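Local structure of 2-dehydropantoate 2-reductase, putative (Enterococcus faecalis, 2EW2) at residues E166-F171 against L176-S181; Q267-N272 against E311-K316; A233-I238 against Q290-A295; A89-I94 against D115-Y120. The protein probably catalyses the NADPH-dependent reduction of ketopantoate to pantoate in the pantothenate pathway. All coordinates share one frame; numbering follows the deposited sequence. Where two conformers were deposited one is given.

Contacts 1 and 4 lie in the Rossmann-type part: contact 1 sets helix 161-173 on edge strand 178-180, contact 4 joins two helices that lie against the same sheet. Contacts 2 and 3 join helices of the C-terminal part, and helix 282-292, which supplies contact 3, lies in the chain between the two helices of contact 2. Contacts 1, 2 and 4 are partly buried and mainly apolar. Contact 3 is at the surface and combines a short hydrogen bond with lysine methylenes. Contacts 3 and 4 also meet, through a weak, long ion pair between Lys291 NZ and Asp115 OD1 at 3.3 Å, whereas the centres of contacts 1 and 2 are about 40 Å apart.

Contact 1: E166-F171 against L176-S181; sequences EVVDVF and LNPSYS
Pro178 and Phe171 make the apolar centre, with Pro178 CG 3.5 Å from Phe171 CB. The same ring carbon lies 3.2 Å from Val168 O and 3.9 Å from Val168 CG1, so the proline fits against one turn of the helix. The other branch, Val168 CG2, beside the backbone N, comes to 4.0 Å from Tyr180 N. The Phe171 ring is held between two aliphatic groups: Leu176 CD1 stands over one face, 4.1 Å from the centroid, and Val167 CG1 over the centre of the other. With CG of Phe171 beside its backbone N (chi1 -80°), the ring leads away from the strand toward Ile151. Outward from here comes the backbone bond from Leu176 N to Phe171 O, 3.0 Å long with an N-H...O angle of 159°, which ties the turn after the helix back to it. At the polar edge, Asn177 ND2 bonds Gly149 O and Tyr180 OH is hydrogen-bonded to Asn155 ND2. The segment axes run nearly antiparallel, at 162°, as expected where helix 161-173 returns the chain between parallel strands 151-155 and 178-180, a beta-alpha-beta crossover at the edge of the sheet.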
# COMPACT_ATOMS: atom_id res chain seq x y z
N GLU B 166 -24.35 2.32 37.08
CA GLU B 166 -24.23 1.43 38.23
C GLU B 166 -22.78 0.97 38.46
O GLU B 166 -22.32 0.89 39.60
CB GLU B 166 -25.17 0.23 38.07
CG GLU B 166 -26.63 0.60 38.40
CD GLU B 166 -27.68 -0.38 37.87
OE1 GLU B 166 -27.32 -1.51 37.44
OE2 GLU B 166 -28.88 -0.01 37.88
N VAL B 167 -22.07 0.69 37.37
CA VAL B 167 -20.63 0.38 37.42
C VAL B 167 -19.82 1.57 37.93
O VAL B 167 -18.96 1.38 38.77
CB VAL B 167 -20.09 -0.07 36.05
CG1 VAL B 167 -18.55 -0.19 36.08
CG2 VAL B 167 -20.73 -1.40 35.63
N VAL B 168 -20.11 2.78 37.43
CA VAL B 168 -19.49 4.03 37.96
C VAL B 168 -19.65 4.13 39.49
O VAL B 168 -18.69 4.36 40.20
CB VAL B 168 -20.03 5.30 37.25
CG1 VAL B 168 -19.56 6.60 37.98
CG2 VAL B 168 -19.58 5.34 35.79
N ASP B 169 -20.88 3.95 39.97
CA ASP B 169 -21.18 3.95 41.41
C ASP B 169 -20.33 2.94 42.18
O ASP B 169 -19.71 3.28 43.19
CB ASP B 169 -22.67 3.65 41.65
CG ASP B 169 -23.57 4.79 41.22
OD1 ASP B 169 -23.07 5.92 41.02
OD2 ASP B 169 -24.79 4.55 41.08
N VAL B 170 -20.30 1.71 41.69
CA VAL B 170 -19.45 0.65 42.27
C VAL B 170 -17.96 1.03 42.31
O VAL B 170 -17.31 0.93 43.37
CB VAL B 170 -19.65 -0.70 41.55
CG1 VAL B 170 -18.65 -1.74 42.07
CG2 VAL B 170 -21.10 -1.21 41.76
N PHE B 171 -17.44 1.50 41.18
CA PHE B 171 -16.05 1.94 41.07
C PHE B 171 -15.75 3.14 41.97
O PHE B 171 -14.62 3.30 42.44
CB PHE B 171 -15.74 2.34 39.62
CG PHE B 171 -15.46 1.16 38.71
CD1 PHE B 171 -15.90 -0.12 39.04
CD2 PHE B 171 -14.79 1.35 37.51
CE1 PHE B 171 -15.64 -1.21 38.19
CE2 PHE B 171 -14.54 0.28 36.65
CZ PHE B 171 -14.97 -1.01 37.00
N LEU B 176 -11.76 4.07 42.70
CA LEU B 176 -11.15 4.01 41.37
C LEU B 176 -11.27 5.30 40.58
O LEU B 176 -10.76 5.39 39.47
CB LEU B 176 -11.71 2.82 40.59
CG LEU B 176 -11.17 1.44 40.96
CD1 LEU B 176 -12.08 0.35 40.45
CD2 LEU B 176 -9.78 1.27 40.36
N ASN B 177 -11.90 6.33 41.17
CA ASN B 177 -12.13 7.63 40.51
C ASN B 177 -12.77 7.54 39.10
O ASN B 177 -12.26 8.12 38.13
CB ASN B 177 -10.85 8.49 40.47
CG ASN B 177 -10.41 8.98 41.86
OD1 ASN B 177 -11.23 9.33 42.72
ND2 ASN B 177 -9.10 8.99 42.07
N PRO B 178 -13.92 6.85 39.00
CA PRO B 178 -14.58 6.68 37.71
C PRO B 178 -15.34 7.92 37.27
O PRO B 178 -15.72 8.74 38.11
CB PRO B 178 -15.59 5.58 38.00
CG PRO B 178 -16.00 5.87 39.40
CD PRO B 178 -14.69 6.21 40.08
N SER B 179 -15.57 8.05 35.97
CA SER B 179 -16.54 8.98 35.47
C SER B 179 -17.19 8.41 34.21
O SER B 179 -16.56 7.65 33.47
CB SER B 179 -15.90 10.34 35.16
OG SER B 179 -15.10 10.29 34.00
N TYR B 180 -18.45 8.76 33.99
CA TYR B 180 -19.11 8.40 32.74
C TYR B 180 -18.65 9.44 31.74
O TYR B 180 -18.64 10.64 32.04
CB TYR B 180 -20.63 8.47 32.90
CG TYR B 180 -21.34 8.06 31.63
CD1 TYR B 180 -21.59 6.71 31.36
CD2 TYR B 180 -21.72 9.02 30.67
CE1 TYR B 180 -22.22 6.32 30.18
CE2 TYR B 180 -22.36 8.63 29.48
CZ TYR B 180 -22.59 7.28 29.25
OH TYR B 180 -23.22 6.88 28.09
N SER B 181 -18.24 8.99 30.55
CA SER B 181 -17.83 9.94 29.52
C SER B 181 -18.39 9.54 28.17
O SER B 181 -18.17 8.42 27.69
CB SER B 181 -16.30 10.05 29.44
OG SER B 181 -15.90 10.83 28.30

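Contact 2: Q267-N272 against E311-K316; sequences QDLIKN and ELLGAK
Leu313 and Ala315 meet Leu269 and Ile270 by van der Waals contact, without a hydrogen bond. Leu313 CD1 is the common point: it lies 3.8 Å from Leu269 CG, equally near Leu269 O, and 3.9 Å from Ile270 CD1. With its CG anti to the backbone N (chi1 -178°), Leu269 swings its branches toward the other segment, and its CD1 reaches Ala315 CB at 3.6 Å. Gly314 has a positive phi of 58° and ends the helix in a Schellman motif, with Gly314 N bonded to Glu311 O at 3.2 Å; the chain turns aside, and the CB of Ala315 points toward Leu269. Polar bonds within 267-272 are weak: Asn272 ND2 and N both bond Gln267 O across a pi-type turn. Glu311, a magnesium ligand seen in a crystal structure of this protein though no metal is bound to this chain, lies outside the apolar contact. Backbone hydrogen bonds between Lys316 and both His273 and Leu275 tie the C-terminal tail to the chain after helix 264-271. Thr203 of helix 198-205 touches Leu269 and Ile270, and Leu215 and Pro216 of the second subunit pack on Leu312 and Glu311 of helix 297-313.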
# COMPACT_ATOMS: atom_id res chain seq x y z
N GLN B 267 9.51 0.99 15.89
CA GLN B 267 10.37 0.41 16.96
C GLN B 267 10.11 -1.07 17.14
O GLN B 267 11.06 -1.85 17.28
CB GLN B 267 10.17 1.10 18.31
CG GLN B 267 9.77 2.56 18.22
CD GLN B 267 10.85 3.52 18.65
OE1 GLN B 267 12.06 3.24 18.53
NE2 GLN B 267 10.43 4.69 19.14
N ASP B 268 8.83 -1.45 17.14
CA ASP B 268 8.42 -2.87 17.20
C ASP B 268 9.06 -3.70 16.10
O ASP B 268 9.79 -4.66 16.37
CB ASP B 268 6.89 -3.01 17.07
CG ASP B 268 6.15 -2.67 18.37
OD1 ASP B 268 6.79 -2.29 19.37
OD2 ASP B 268 4.90 -2.76 18.36
N LEU B 269 8.77 -3.32 14.85
CA LEU B 269 9.13 -4.17 13.72
C LEU B 269 10.54 -3.91 13.22
O LEU B 269 11.33 -4.85 13.09
CB LEU B 269 8.11 -4.05 12.56
CG LEU B 269 8.38 -4.96 11.35
CD1 LEU B 269 8.50 -6.44 11.75
CD2 LEU B 269 7.33 -4.78 10.26
N ILE B 270 10.83 -2.65 12.91
CA ILE B 270 12.09 -2.32 12.25
C ILE B 270 13.29 -2.41 13.21
O ILE B 270 14.32 -2.97 12.86
CB ILE B 270 12.04 -0.97 11.49
CG1 ILE B 270 10.85 -0.93 10.50
CG2 ILE B 270 13.36 -0.70 10.75
CD1 ILE B 270 10.75 -2.15 9.55
N LYS B 271 13.13 -1.89 14.43
CA LYS B 271 14.19 -1.99 15.44
C LYS B 271 14.31 -3.39 16.06
O LYS B 271 15.40 -3.95 16.12
CB LYS B 271 14.01 -0.96 16.55
CG LYS B 271 14.96 0.20 16.49
CD LYS B 271 14.88 1.05 17.77
CE LYS B 271 15.62 0.41 18.95
NZ LYS B 271 15.29 1.07 20.25
N ASN B 272 13.18 -3.94 16.49
CA ASN B 272 13.17 -5.11 17.36
C ASN B 272 12.71 -6.42 16.72
O ASN B 272 12.74 -7.47 17.37
CB ASN B 272 12.34 -4.82 18.61
CG ASN B 272 12.98 -3.75 19.50
OD1 ASN B 272 14.10 -3.93 19.98
ND2 ASN B 272 12.27 -2.66 19.72
N GLU B 311 6.89 -10.95 7.95
CA GLU B 311 7.37 -12.21 7.40
C GLU B 311 8.80 -12.11 6.86
O GLU B 311 9.65 -12.96 7.16
CB GLU B 311 6.41 -12.70 6.32
CG GLU B 311 6.70 -14.10 5.80
CD GLU B 311 5.88 -15.18 6.49
OE1 GLU B 311 5.96 -16.35 6.04
OE2 GLU B 311 5.17 -14.88 7.48
N LEU B 312 9.08 -11.07 6.07
CA LEU B 312 10.43 -10.87 5.53
C LEU B 312 11.50 -10.69 6.60
O LEU B 312 12.63 -11.13 6.42
CB LEU B 312 10.46 -9.67 4.58
CG LEU B 312 9.73 -9.82 3.25
CD1 LEU B 312 9.54 -8.45 2.59
CD2 LEU B 312 10.46 -10.80 2.33
N LEU B 313 11.15 -10.05 7.71
CA LEU B 313 12.11 -9.77 8.78
C LEU B 313 12.17 -10.89 9.82
O LEU B 313 12.97 -10.83 10.75
CB LEU B 313 11.78 -8.44 9.46
CG LEU B 313 12.02 -7.14 8.69
CD1 LEU B 313 11.58 -5.93 9.50
CD2 LEU B 313 13.47 -7.00 8.28
N GLY B 314 11.32 -11.90 9.65
CA GLY B 314 11.11 -12.97 10.63
C GLY B 314 10.67 -12.47 12.01
O GLY B 314 11.13 -12.98 13.03
N ALA B 315 9.78 -11.48 12.04
CA ALA B 315 9.29 -10.90 13.29
C ALA B 315 8.60 -11.97 14.13
O ALA B 315 7.97 -12.88 13.58
CB ALA B 315 8.35 -9.76 13.01
N LYS B 316 8.70 -11.85 15.45
CA LYS B 316 8.11 -12.85 16.36
C LYS B 316 7.19 -12.23 17.41
O LYS B 316 7.21 -11.02 17.63
CB LYS B 316 9.21 -13.67 17.04
CG LYS B 316 9.73 -14.84 16.21
CD LYS B 316 11.07 -15.37 16.75
CE LYS B 316 10.88 -16.24 18.00
NZ LYS B 316 12.17 -16.51 18.73

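Contact 3: A233-I238 against Q290-A295; sequences AEKEAI and QKYNVA
Tyr292 OH donates to Glu236 OE2 over only 2.5 Å, a notably short hydrogen bond, and reaches the anti lone pair of the carboxylate oxygen, the one turned away from OE1. OE2 lies at the edge of the phenol ring and in its plane, although the carboxylate itself is turned 69° from that plane. Lys288 NZ forms a salt bridge with the same OE2, so the oxygen has both a neutral and a charged partner; the lysine probably helps keep the carboxylate ionised. With CG anti to the carbonyl carbon (chi1 -60°), Glu236 CG lies 3.7 Å from Tyr292 CE1, and the extended chain beyond it carries OE2 to the hydroxyl.

Lys235 supplies the apolar half. Its CB is 3.6 Å from Tyr292 CD1, meeting the ring obliquely. A bend at its second torsion (chi2 -53°) then carries the chain past Val294, where Lys235 CE stands 3.6 Å from Val294 CG2. The methylenes thus cover tyrosine and valine together while the ammonium group leads away to a long pairing with Glu234. Val232, one helical turn before Lys235, also touches both Tyr292 and Val294.

The backbone behind these side chains is a helix terminus. Ala233 O accepts from Glu236 N at 2.8 Å and Ile238 N at 3.0 Å, from opposite faces of its plane, and Ala237 N bonds Glu234 O. With positive phi at Ala237, this is the Schellman motif that closes helix 218-235, here set against the C-terminal end of helix 282-292, within the helical C-terminal region of ketopantoate reductases.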
# COMPACT_ATOMS: atom_id res chain seq x y z
N ALA B 233 -16.17 4.68 11.12
CA ALA B 233 -16.63 5.19 12.41
C ALA B 233 -18.06 5.74 12.29
O ALA B 233 -18.90 5.51 13.17
CB ALA B 233 -15.70 6.27 12.95
N GLU B 234 -18.31 6.46 11.21
CA GLU B 234 -19.62 7.02 10.92
C GLU B 234 -20.74 5.96 11.00
O GLU B 234 -21.83 6.26 11.50
CB GLU B 234 -19.60 7.70 9.55
CG GLU B 234 -20.76 8.66 9.32
CD GLU B 234 -21.99 7.95 8.75
OE1 GLU B 234 -23.08 8.58 8.75
OE2 GLU B 234 -21.86 6.79 8.29
N LYS B 235 -20.47 4.75 10.52
CA LYS B 235 -21.44 3.65 10.58
C LYS B 235 -21.78 3.24 12.01
O LYS B 235 -22.82 2.64 12.24
CB LYS B 235 -20.92 2.43 9.82
CG LYS B 235 -20.62 2.68 8.35
CD LYS B 235 -21.79 3.32 7.63
CE LYS B 235 -21.51 3.39 6.15
NZ LYS B 235 -22.52 4.21 5.47
N GLU B 236 -20.87 3.53 12.93
CA GLU B 236 -21.04 3.23 14.35
C GLU B 236 -21.39 4.52 15.11
O GLU B 236 -21.28 4.57 16.33
CB GLU B 236 -19.75 2.61 14.89
CG GLU B 236 -19.40 1.29 14.17
CD GLU B 236 -18.26 0.52 14.83
OE1 GLU B 236 -17.57 1.10 15.69
OE2 GLU B 236 -18.07 -0.68 14.49
N ALA B 237 -21.76 5.56 14.37
CA ALA B 237 -22.29 6.78 14.97
C ALA B 237 -21.21 7.53 15.73
O ALA B 237 -21.46 8.12 16.79
CB ALA B 237 -23.50 6.45 15.89
N ILE B 238 -20.00 7.50 15.17
CA ILE B 238 -18.88 8.28 15.70
C ILE B 238 -18.44 9.17 14.52
O ILE B 238 -18.20 8.67 13.42
CB ILE B 238 -17.74 7.37 16.21
CG1 ILE B 238 -18.17 6.57 17.46
CG2 ILE B 238 -16.48 8.20 16.53
CD1 ILE B 238 -18.54 7.45 18.72
N GLN B 290 -15.53 -4.26 5.78
CA GLN B 290 -16.03 -5.40 5.04
C GLN B 290 -17.45 -5.73 5.49
O GLN B 290 -18.30 -6.05 4.67
CB GLN B 290 -15.12 -6.62 5.24
CG GLN B 290 -13.77 -6.50 4.51
CD GLN B 290 -13.95 -6.28 3.02
OE1 GLN B 290 -14.43 -7.16 2.31
NE2 GLN B 290 -13.57 -5.10 2.54
N LYS B 291 -17.71 -5.64 6.78
CA LYS B 291 -19.04 -6.01 7.26
C LYS B 291 -20.06 -4.90 7.05
O LYS B 291 -21.25 -5.16 6.94
CB LYS B 291 -19.00 -6.57 8.68
CG LYS B 291 -18.72 -5.62 9.77
CD LYS B 291 -19.27 -6.19 11.10
CE LYS B 291 -18.85 -5.30 12.29
NZ LYS B 291 -19.30 -5.80 13.62
N TYR B 292 -19.58 -3.66 6.91
CA TYR B 292 -20.47 -2.52 6.68
C TYR B 292 -20.59 -2.12 5.21
O TYR B 292 -21.28 -1.16 4.88
CB TYR B 292 -20.03 -1.30 7.49
CG TYR B 292 -19.97 -1.51 8.98
CD1 TYR B 292 -19.16 -0.70 9.77
CD2 TYR B 292 -20.72 -2.51 9.61
CE1 TYR B 292 -19.08 -0.86 11.13
CE2 TYR B 292 -20.66 -2.68 10.99
CZ TYR B 292 -19.84 -1.85 11.75
OH TYR B 292 -19.74 -2.00 13.12
N ASN B 293 -19.90 -2.84 4.33
CA ASN B 293 -19.89 -2.48 2.91
C ASN B 293 -19.25 -1.11 2.65
O ASN B 293 -19.76 -0.32 1.84
CB ASN B 293 -21.33 -2.48 2.36
CG ASN B 293 -21.44 -3.23 1.07
OD1 ASN B 293 -20.90 -4.33 0.96
ND2 ASN B 293 -22.13 -2.65 0.09
N VAL B 294 -18.17 -0.83 3.38
CA VAL B 294 -17.41 0.40 3.22
C VAL B 294 -16.02 0.04 2.73
O VAL B 294 -15.34 -0.78 3.35
CB VAL B 294 -17.27 1.16 4.58
CG1 VAL B 294 -16.34 2.37 4.44
CG2 VAL B 294 -18.64 1.57 5.11
N ALA B 295 -15.62 0.64 1.62
CA ALA B 295 -14.30 0.40 1.06
C ALA B 295 -13.23 0.98 1.98
O ALA B 295 -13.34 2.10 2.40
CB ALA B 295 -14.21 1.00 -0.35

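Contact 4: A89-I94 against D115-Y120; sequences AMFKAI and DVLEKY
Phe91 and Leu117 link two helices that follow successive strands of the Rossmann-type sheet: helix 84-94 connects parallel strands 77-80 and 103-106, and helix 114-117 lies on the way from 103-106 to 126-131. Both side chains rest on Val104 of the strand the two connections share. Leu117 CD2 stands over the centre of the Phe91 ring, 3.5 Å from the centroid and 3° off the normal, so the methyl is nearly equidistant from all six ring carbons and makes a CH-pi contact. Ile94 CD1 lies over the centre of the opposite face, 4.1 Å above the plane, and the ring is held between two aliphatic tips.

Tyr120 meets the helix backbone. Tyr120 CD1 lies 3.4 Å from Phe91 CB, and one ring face is laid against the peptide between Phe91 and Lys92, with Lys92 N 3.8 Å above the ring plane and over its centre. Further along the ring, Tyr120 CE2 is 3.7 Å from Lys92 CA. Lys92 CB is the same distance from Tyr120 OH, and the extended lysine chain then leads away. Lys119 CB covers the other face of the tyrosine.

The phenol oxygen is bonded to Asp88 OD1, which also forms a salt bridge with Lys119 NZ. This partner, one turn before Lys92, fixes the outer end of the ring, while Phe91 and Lys92 hold its face. Across the contact no hydrogen bond forms: cohesion comes from dispersion and CH-pi packing in the interior, with the polar bonds at the hydroxyl end of Tyr120, where the Lys119 charge probably helps stabilise the aspartate.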
# COMPACT_ATOMS: atom_id res chain seq x y z
N ALA B 89 -9.68 -16.11 22.77
CA ALA B 89 -9.53 -17.38 23.48
C ALA B 89 -9.90 -17.26 24.96
O ALA B 89 -10.48 -18.17 25.53
CB ALA B 89 -8.11 -17.91 23.33
N MSE B 90 -9.58 -16.11 25.57
CA MSE B 90 -9.97 -15.82 26.94
C MSE B 90 -11.50 -15.77 27.10
O MSE B 90 -12.05 -16.36 28.03
CB MSE B 90 -9.35 -14.50 27.41
CG MSE B 90 -9.98 -13.92 28.68
SE MSE B 90 -9.57 -14.98 30.30
CE MSE B 90 -7.62 -14.50 30.56
N PHE B 91 -12.19 -15.09 26.19
CA PHE B 91 -13.63 -14.98 26.35
C PHE B 91 -14.39 -16.26 26.01
O PHE B 91 -15.38 -16.59 26.67
CB PHE B 91 -14.20 -13.70 25.72
CG PHE B 91 -14.13 -12.52 26.67
CD1 PHE B 91 -12.91 -11.90 26.93
CD2 PHE B 91 -15.26 -12.10 27.37
CE1 PHE B 91 -12.82 -10.83 27.84
CE2 PHE B 91 -15.19 -11.05 28.27
CZ PHE B 91 -13.97 -10.42 28.51
N LYS B 92 -13.88 -17.01 25.04
CA LYS B 92 -14.43 -18.33 24.77
C LYS B 92 -14.35 -19.21 26.02
O LYS B 92 -15.31 -19.88 26.36
CB LYS B 92 -13.72 -19.01 23.60
CG LYS B 92 -14.50 -20.23 23.11
CD LYS B 92 -13.83 -20.92 21.95
CE LYS B 92 -14.70 -22.11 21.51
NZ LYS B 92 -13.90 -23.09 20.71
N ALA B 93 -13.21 -19.18 26.71
CA ALA B 93 -13.00 -19.98 27.91
C ALA B 93 -13.87 -19.58 29.11
O ALA B 93 -14.25 -20.43 29.92
CB ALA B 93 -11.52 -19.95 28.31
N ILE B 94 -14.17 -18.28 29.24
CA ILE B 94 -14.93 -17.83 30.42
C ILE B 94 -16.43 -17.71 30.19
O ILE B 94 -17.15 -17.37 31.11
CB ILE B 94 -14.32 -16.55 31.06
CG1 ILE B 94 -14.47 -15.34 30.14
CG2 ILE B 94 -12.86 -16.79 31.39
CD1 ILE B 94 -13.91 -14.03 30.81
N ASP B 115 -16.07 -6.34 18.71
CA ASP B 115 -16.44 -7.32 17.69
C ASP B 115 -16.08 -8.73 18.12
O ASP B 115 -16.76 -9.68 17.76
CB ASP B 115 -15.81 -6.97 16.34
CG ASP B 115 -16.25 -5.59 15.82
OD1 ASP B 115 -17.36 -5.13 16.19
OD2 ASP B 115 -15.48 -4.97 15.05
N VAL B 116 -15.02 -8.88 18.90
CA VAL B 116 -14.71 -10.18 19.49
C VAL B 116 -15.66 -10.45 20.66
O VAL B 116 -16.24 -11.54 20.77
CB VAL B 116 -13.23 -10.25 19.97
CG1 VAL B 116 -13.03 -11.37 20.98
CG2 VAL B 116 -12.27 -10.45 18.80
N LEU B 117 -15.80 -9.45 21.53
CA LEU B 117 -16.57 -9.59 22.77
C LEU B 117 -18.02 -9.96 22.49
O LEU B 117 -18.59 -10.80 23.20
CB LEU B 117 -16.46 -8.32 23.65
CG LEU B 117 -15.06 -7.99 24.20
CD1 LEU B 117 -15.01 -6.63 24.90
CD2 LEU B 117 -14.57 -9.10 25.14
N GLU B 118 -18.60 -9.38 21.45
CA GLU B 118 -20.02 -9.60 21.14
C GLU B 118 -20.36 -11.05 20.74
O GLU B 118 -21.52 -11.44 20.72
CB GLU B 118 -20.57 -8.57 20.14
CG GLU B 118 -20.27 -8.88 18.68
CD GLU B 118 -20.74 -7.76 17.73
OE1 GLU B 118 -21.70 -7.03 18.09
OE2 GLU B 118 -20.14 -7.62 16.62
N LYS B 119 -19.32 -11.84 20.44
CA LYS B 119 -19.50 -13.27 20.23
C LYS B 119 -19.88 -14.00 21.52
O LYS B 119 -20.47 -15.08 21.47
CB LYS B 119 -18.22 -13.88 19.67
CG LYS B 119 -17.82 -13.37 18.29
CD LYS B 119 -16.96 -14.40 17.58
CE LYS B 119 -15.54 -14.35 18.04
NZ LYS B 119 -14.77 -15.51 17.50
N TYR B 120 -19.52 -13.41 22.66
CA TYR B 120 -19.58 -14.09 23.94
C TYR B 120 -20.49 -13.40 24.95
O TYR B 120 -21.04 -14.04 25.84
CB TYR B 120 -18.16 -14.25 24.51
CG TYR B 120 -17.24 -14.94 23.53
CD1 TYR B 120 -16.15 -14.27 22.97
CD2 TYR B 120 -17.49 -16.24 23.11
CE1 TYR B 120 -15.31 -14.90 22.06
CE2 TYR B 120 -16.68 -16.87 22.18
CZ TYR B 120 -15.58 -16.20 21.66
OH TYR B 120 -14.76 -16.84 20.76